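Local coordinates for protein WZI (Escherichia coli, PDB 2YNK) that acts as an outer-membrane lectin, a carbohydrate-binding beta-barrel that underpins assembly of the group 1 capsule, at residues L65-S76 against Q90-N101. Sequence-based numbering, arbitrary orientation.
Sequences LKADFRVTGYTS and QPADNSLGLAFN. With D12 (dodecane), chain H; D12 (dodecane), chain I.
N101 is gripped through both its backbone and its amide: its N donates to D68 O at 2.9 Å in a nearly straight bond (177°), and its ND2 gives a hydrogen to A67 O at 3.0 Å, with that acceptor almost in the amide plane. CG lies anti to the carbonyl carbon and beside the backbone N (chi1 -80°), which carries the amide back over the turn leading out of helix 49-65; OD1 is taken by H110. From here the two strands run antiparallel. R70 and A99, T72 and G97, and Y74 and S95 each exchange two backbone hydrogen bonds. These are the first two strands of an 18-stranded antiparallel barrel, closed on the other edge of 69-76 by strand 444-454, whose backbone hydrogen-bonds to F69, V71, G73 and T75. V71, L96 and L98 occupy the same face as T75, against which dodecane packs, consistent with a lipid-facing surface; V71 CG2 meets L98 CD2 at 3.4 Å. On the face with R70 and T72, the Q90 side chain lies flat over the Y74 ring, its amide 6° from parallel and CG 3.6 Å from the ring centroid. Y74 OH is bonded to R120, which also forms a salt bridge with D93. At the far end, S76 OG donates to D93 O at 2.8 Å, approaching in the carbonyl plane on a lone pair of that oxygen.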
loop_
_atom_site.group_PDB
_atom_site.type_symbol
_atom_site.label_atom_id
_atom_site.label_comp_id
_atom_site.label_asym_id
_atom_site.label_seq_id
_atom_site.Cartn_x
_atom_site.Cartn_y
_atom_site.Cartn_z
ATOM N N LEU A 65 12.521 10.293 5.550
ATOM C CA LEU A 65 11.678 10.297 4.365
ATOM C C LEU A 65 11.625 11.660 3.681
ATOM O O LEU A 65 11.739 11.751 2.448
ATOM C CB LEU A 65 10.256 9.855 4.739
ATOM C CG LEU A 65 10.119 8.368 5.063
ATOM C CD1 LEU A 65 8.764 8.037 5.671
ATOM C CD2 LEU A 65 10.353 7.572 3.791
ATOM N N LYS A 66 11.461 12.715 4.475
ATOM C CA LYS A 66 11.265 14.053 3.925
ATOM C C LYS A 66 12.509 14.946 3.981
ATOM O O LYS A 66 12.401 16.162 3.836
ATOM C CB LYS A 66 10.084 14.727 4.617
ATOM C CG LYS A 66 8.763 14.028 4.361
ATOM C CD LYS A 66 7.593 14.927 4.687
ATOM C CE LYS A 66 6.308 14.402 4.091
ATOM N NZ LYS A 66 6.147 14.800 2.659
ATOM N N ALA A 67 13.683 14.341 4.153
ATOM C CA ALA A 67 14.957 15.069 4.110
ATOM C C ALA A 67 15.078 15.942 2.862
ATOM O O ALA A 67 14.582 15.584 1.797
ATOM C CB ALA A 67 16.120 14.090 4.164
ATOM N N ASP A 68 15.755 17.079 2.999
ATOM C CA ASP A 68 15.897 18.046 1.902
ATOM C C ASP A 68 16.251 17.387 0.581
ATOM O O ASP A 68 15.674 17.704 -0.458
ATOM C CB ASP A 68 16.977 19.089 2.236
ATOM C CG ASP A 68 16.527 20.094 3.282
ATOM O OD1 ASP A 68 15.311 20.211 3.522
ATOM O OD2 ASP A 68 17.398 20.778 3.862
ATOM N N PHE A 69 17.220 16.484 0.633
ATOM C CA PHE A 69 17.669 15.767 -0.547
ATOM C C PHE A 69 17.882 14.310 -0.157
ATOM O O PHE A 69 18.440 14.023 0.899
ATOM C CB PHE A 69 18.945 16.406 -1.096
ATOM C CG PHE A 69 19.537 15.672 -2.263
ATOM C CD1 PHE A 69 18.779 15.422 -3.403
ATOM C CD2 PHE A 69 20.861 15.239 -2.234
ATOM C CE1 PHE A 69 19.322 14.744 -4.487
ATOM C CE2 PHE A 69 21.410 14.564 -3.317
ATOM C CZ PHE A 69 20.640 14.316 -4.444
ATOM N N ARG A 70 17.403 13.391 -0.994
ATOM C CA ARG A 70 17.432 11.975 -0.655
ATOM C C ARG A 70 17.793 11.097 -1.845
ATOM O O ARG A 70 17.139 11.143 -2.888
ATOM C CB ARG A 70 16.085 11.560 -0.090
ATOM C CG ARG A 70 16.163 10.297 0.748
ATOM C CD ARG A 70 14.975 10.160 1.685
ATOM N NE ARG A 70 14.057 9.098 1.291
ATOM C CZ ARG A 70 14.110 7.842 1.731
ATOM N NH1 ARG A 70 15.052 7.446 2.586
ATOM N NH2 ARG A 70 13.210 6.966 1.309
ATOM N N VAL A 71 18.850 10.310 -1.687
ATOM C CA VAL A 71 19.263 9.380 -2.716
ATOM C C VAL A 71 18.867 7.978 -2.296
ATOM O O VAL A 71 19.155 7.565 -1.173
ATOM C CB VAL A 71 20.779 9.420 -2.945
ATOM C CG1 VAL A 71 21.180 8.321 -3.916
ATOM C CG2 VAL A 71 21.202 10.784 -3.473
ATOM N N THR A 72 18.204 7.258 -3.196
ATOM C CA THR A 72 17.799 5.880 -2.936
ATOM C C THR A 72 18.265 4.973 -4.066
ATOM O O THR A 72 18.424 5.409 -5.213
ATOM C CB THR A 72 16.273 5.731 -2.763
ATOM O OG1 THR A 72 15.604 6.087 -3.981
ATOM C CG2 THR A 72 15.765 6.607 -1.599
ATOM N N GLY A 73 18.491 3.710 -3.716
ATOM C CA GLY A 73 19.051 2.731 -4.625
ATOM C C GLY A 73 18.488 1.357 -4.333
ATOM O O GLY A 73 18.175 1.036 -3.178
ATOM N N TYR A 74 18.333 0.566 -5.395
ATOM C CA TYR A 74 17.925 -0.826 -5.290
ATOM C C TYR A 74 18.682 -1.619 -6.337
ATOM O O TYR A 74 18.849 -1.154 -7.454
ATOM C CB TYR A 74 16.430 -0.949 -5.521
ATOM C CG TYR A 74 15.896 -2.370 -5.539
ATOM C CD1 TYR A 74 15.599 -3.035 -4.356
ATOM C CD2 TYR A 74 15.670 -3.041 -6.744
ATOM C CE1 TYR A 74 15.097 -4.326 -4.367
ATOM C CE2 TYR A 74 15.169 -4.333 -6.760
ATOM C CZ TYR A 74 14.883 -4.971 -5.568
ATOM O OH TYR A 74 14.382 -6.255 -5.563
ATOM N N THR A 75 19.148 -2.804 -5.969
ATOM C CA THR A 75 19.788 -3.721 -6.909
ATOM C C THR A 75 19.431 -5.152 -6.535
ATOM O O THR A 75 19.215 -5.451 -5.362
ATOM C CB THR A 75 21.317 -3.568 -6.896
ATOM O OG1 THR A 75 21.893 -4.486 -7.823
ATOM C CG2 THR A 75 21.883 -3.839 -5.498
ATOM N N SER A 76 19.374 -6.037 -7.526
ATOM C CA SER A 76 18.981 -7.426 -7.274
ATOM C C SER A 76 19.471 -8.413 -8.326
ATOM O O SER A 76 19.884 -8.041 -9.422
ATOM C CB SER A 76 17.462 -7.527 -7.169
ATOM O OG SER A 76 16.849 -7.062 -8.357
ATOM N N GLN A 90 9.248 -3.520 -6.277
ATOM C CA GLN A 90 10.135 -2.709 -7.116
ATOM C C GLN A 90 9.854 -2.936 -8.615
ATOM O O GLN A 90 9.616 -4.069 -9.042
ATOM C CB GLN A 90 11.584 -3.031 -6.794
ATOM C CG GLN A 90 12.036 -2.491 -5.443
ATOM C CD GLN A 90 12.516 -1.043 -5.483
ATOM O OE1 GLN A 90 12.649 -0.424 -6.551
ATOM N NE2 GLN A 90 12.797 -0.499 -4.303
ATOM N N PRO A 91 9.869 -1.856 -9.417
ATOM C CA PRO A 91 9.500 -1.944 -10.826
ATOM C C PRO A 91 10.633 -2.381 -11.762
ATOM O O PRO A 91 10.406 -2.583 -12.955
ATOM C CB PRO A 91 9.090 -0.507 -11.142
ATOM C CG PRO A 91 10.028 0.299 -10.321
ATOM C CD PRO A 91 10.169 -0.464 -9.037
ATOM N N ALA A 92 11.845 -2.492 -11.236
ATOM C CA ALA A 92 12.984 -2.902 -12.043
ATOM C C ALA A 92 14.033 -3.564 -11.169
ATOM O O ALA A 92 14.068 -3.333 -9.954
ATOM C CB ALA A 92 13.571 -1.701 -12.756
ATOM N N ASP A 93 14.879 -4.381 -11.792
ATOM C CA ASP A 93 15.927 -5.113 -11.079
ATOM C C ASP A 93 16.966 -4.193 -10.438
ATOM O O ASP A 93 17.566 -4.539 -9.413
ATOM C CB ASP A 93 16.637 -6.087 -12.016
ATOM C CG ASP A 93 15.750 -7.247 -12.443
ATOM O OD1 ASP A 93 14.850 -7.639 -11.660
ATOM O OD2 ASP A 93 15.966 -7.772 -13.565
ATOM N N ASN A 94 17.188 -3.038 -11.055
ATOM C CA ASN A 94 18.157 -2.074 -10.568
ATOM C C ASN A 94 17.578 -0.687 -10.716
ATOM O O ASN A 94 17.046 -0.342 -11.763
ATOM C CB ASN A 94 19.469 -2.165 -11.348
ATOM C CG ASN A 94 20.052 -3.564 -11.359
ATOM O OD1 ASN A 94 20.255 -4.184 -10.321
ATOM N ND2 ASN A 94 20.328 -4.064 -12.545
ATOM N N SER A 95 17.675 0.112 -9.663
ATOM C CA SER A 95 17.036 1.414 -9.645
ATOM C C SER A 95 17.919 2.422 -8.928
ATOM O O SER A 95 18.750 2.062 -8.097
ATOM C CB SER A 95 15.679 1.298 -8.953
ATOM O OG SER A 95 14.713 2.126 -9.572
ATOM N N LEU A 96 17.741 3.687 -9.266
ATOM C CA LEU A 96 18.421 4.750 -8.564
ATOM C C LEU A 96 17.529 5.973 -8.556
ATOM O O LEU A 96 17.067 6.399 -9.612
ATOM C CB LEU A 96 19.736 5.060 -9.248
ATOM C CG LEU A 96 20.639 6.039 -8.513
ATOM C CD1 LEU A 96 20.843 5.600 -7.068
ATOM C CD2 LEU A 96 21.956 6.134 -9.270
ATOM N N GLY A 97 17.285 6.522 -7.362
ATOM C CA GLY A 97 16.343 7.621 -7.177
ATOM C C GLY A 97 17.000 8.827 -6.547
ATOM O O GLY A 97 17.749 8.687 -5.578
ATOM N N LEU A 98 16.738 10.006 -7.114
ATOM C CA LEU A 98 17.145 11.280 -6.530
ATOM C C LEU A 98 15.898 12.118 -6.288
ATOM O O LEU A 98 15.130 12.348 -7.215
ATOM C CB LEU A 98 18.089 12.043 -7.464
ATOM C CG LEU A 98 19.397 11.375 -7.913
ATOM C CD1 LEU A 98 20.261 12.375 -8.674
ATOM C CD2 LEU A 98 20.176 10.789 -6.741
ATOM N N ALA A 99 15.703 12.572 -5.049
ATOM C CA ALA A 99 14.528 13.369 -4.696
ATOM C C ALA A 99 14.886 14.668 -3.970
ATOM O O ALA A 99 15.697 14.670 -3.048
ATOM C CB ALA A 99 13.573 12.547 -3.849
ATOM N N PHE A 100 14.268 15.766 -4.401
ATOM C CA PHE A 100 14.303 17.029 -3.678
ATOM C C PHE A 100 12.983 17.213 -2.936
ATOM O O PHE A 100 11.922 17.127 -3.543
ATOM C CB PHE A 100 14.512 18.207 -4.634
ATOM C CG PHE A 100 14.282 19.558 -3.991
ATOM C CD1 PHE A 100 15.232 20.109 -3.128
ATOM C CD2 PHE A 100 13.103 20.277 -4.232
ATOM C CE1 PHE A 100 15.017 21.346 -2.533
ATOM C CE2 PHE A 100 12.891 21.516 -3.635
ATOM C CZ PHE A 100 13.849 22.049 -2.787
ATOM N N ASN A 101 13.065 17.487 -1.636
ATOM C CA ASN A 101 11.888 17.632 -0.771
ATOM C C ASN A 101 11.782 19.002 -0.149
ATOM O O ASN A 101 12.771 19.562 0.291
ATOM C CB ASN A 101 11.953 16.644 0.385
ATOM C CG ASN A 101 11.525 15.258 -0.012
ATOM O OD1 ASN A 101 10.514 15.085 -0.686
ATOM N ND2 ASN A 101 12.281 14.256 0.425
HETATM C C1 D12 H . 22.353 -11.599 1.201
HETATM C C2 D12 H . 21.995 -10.293 0.496
HETATM C C3 D12 H . 22.882 -9.987 -0.721
HETATM C C4 D12 H . 22.248 -8.944 -1.646
HETATM C C5 D12 H . 23.128 -8.634 -2.866
HETATM C C6 D12 H . 22.395 -8.724 -4.212
HETATM C C7 D12 H . 23.134 -7.928 -5.285
HETATM C C8 D12 H . 22.953 -8.508 -6.687
HETATM C C9 D12 H . 23.080 -7.436 -7.777
HETATM C C10 D12 H . 23.581 -8.011 -9.102
HETATM C C11 D12 H . 23.509 -7.005 -10.251
HETATM C C12 D12 H . 24.790 -7.034 -11.056
HETATM C C1 D12 I . 23.317 -1.174 -2.935
HETATM C C2 D12 I . 22.433 -0.341 -3.842
HETATM C C3 D12 I . 23.161 0.016 -5.140
HETATM C C4 D12 I . 22.189 0.343 -6.279
HETATM C C5 D12 I . 22.911 0.483 -7.622
HETATM C C6 D12 I . 21.959 0.371 -8.817
HETATM C C7 D12 I . 22.298 1.376 -9.923
HETATM C C8 D12 I . 21.564 1.067 -11.229
HETATM C C9 D12 I . 21.543 2.274 -12.168
HETATM C C10 D12 I . 20.686 2.027 -13.412
HETATM C C11 D12 I . 21.535 1.648 -14.624
HETATM C C12 D12 I . 22.176 2.862 -15.270
#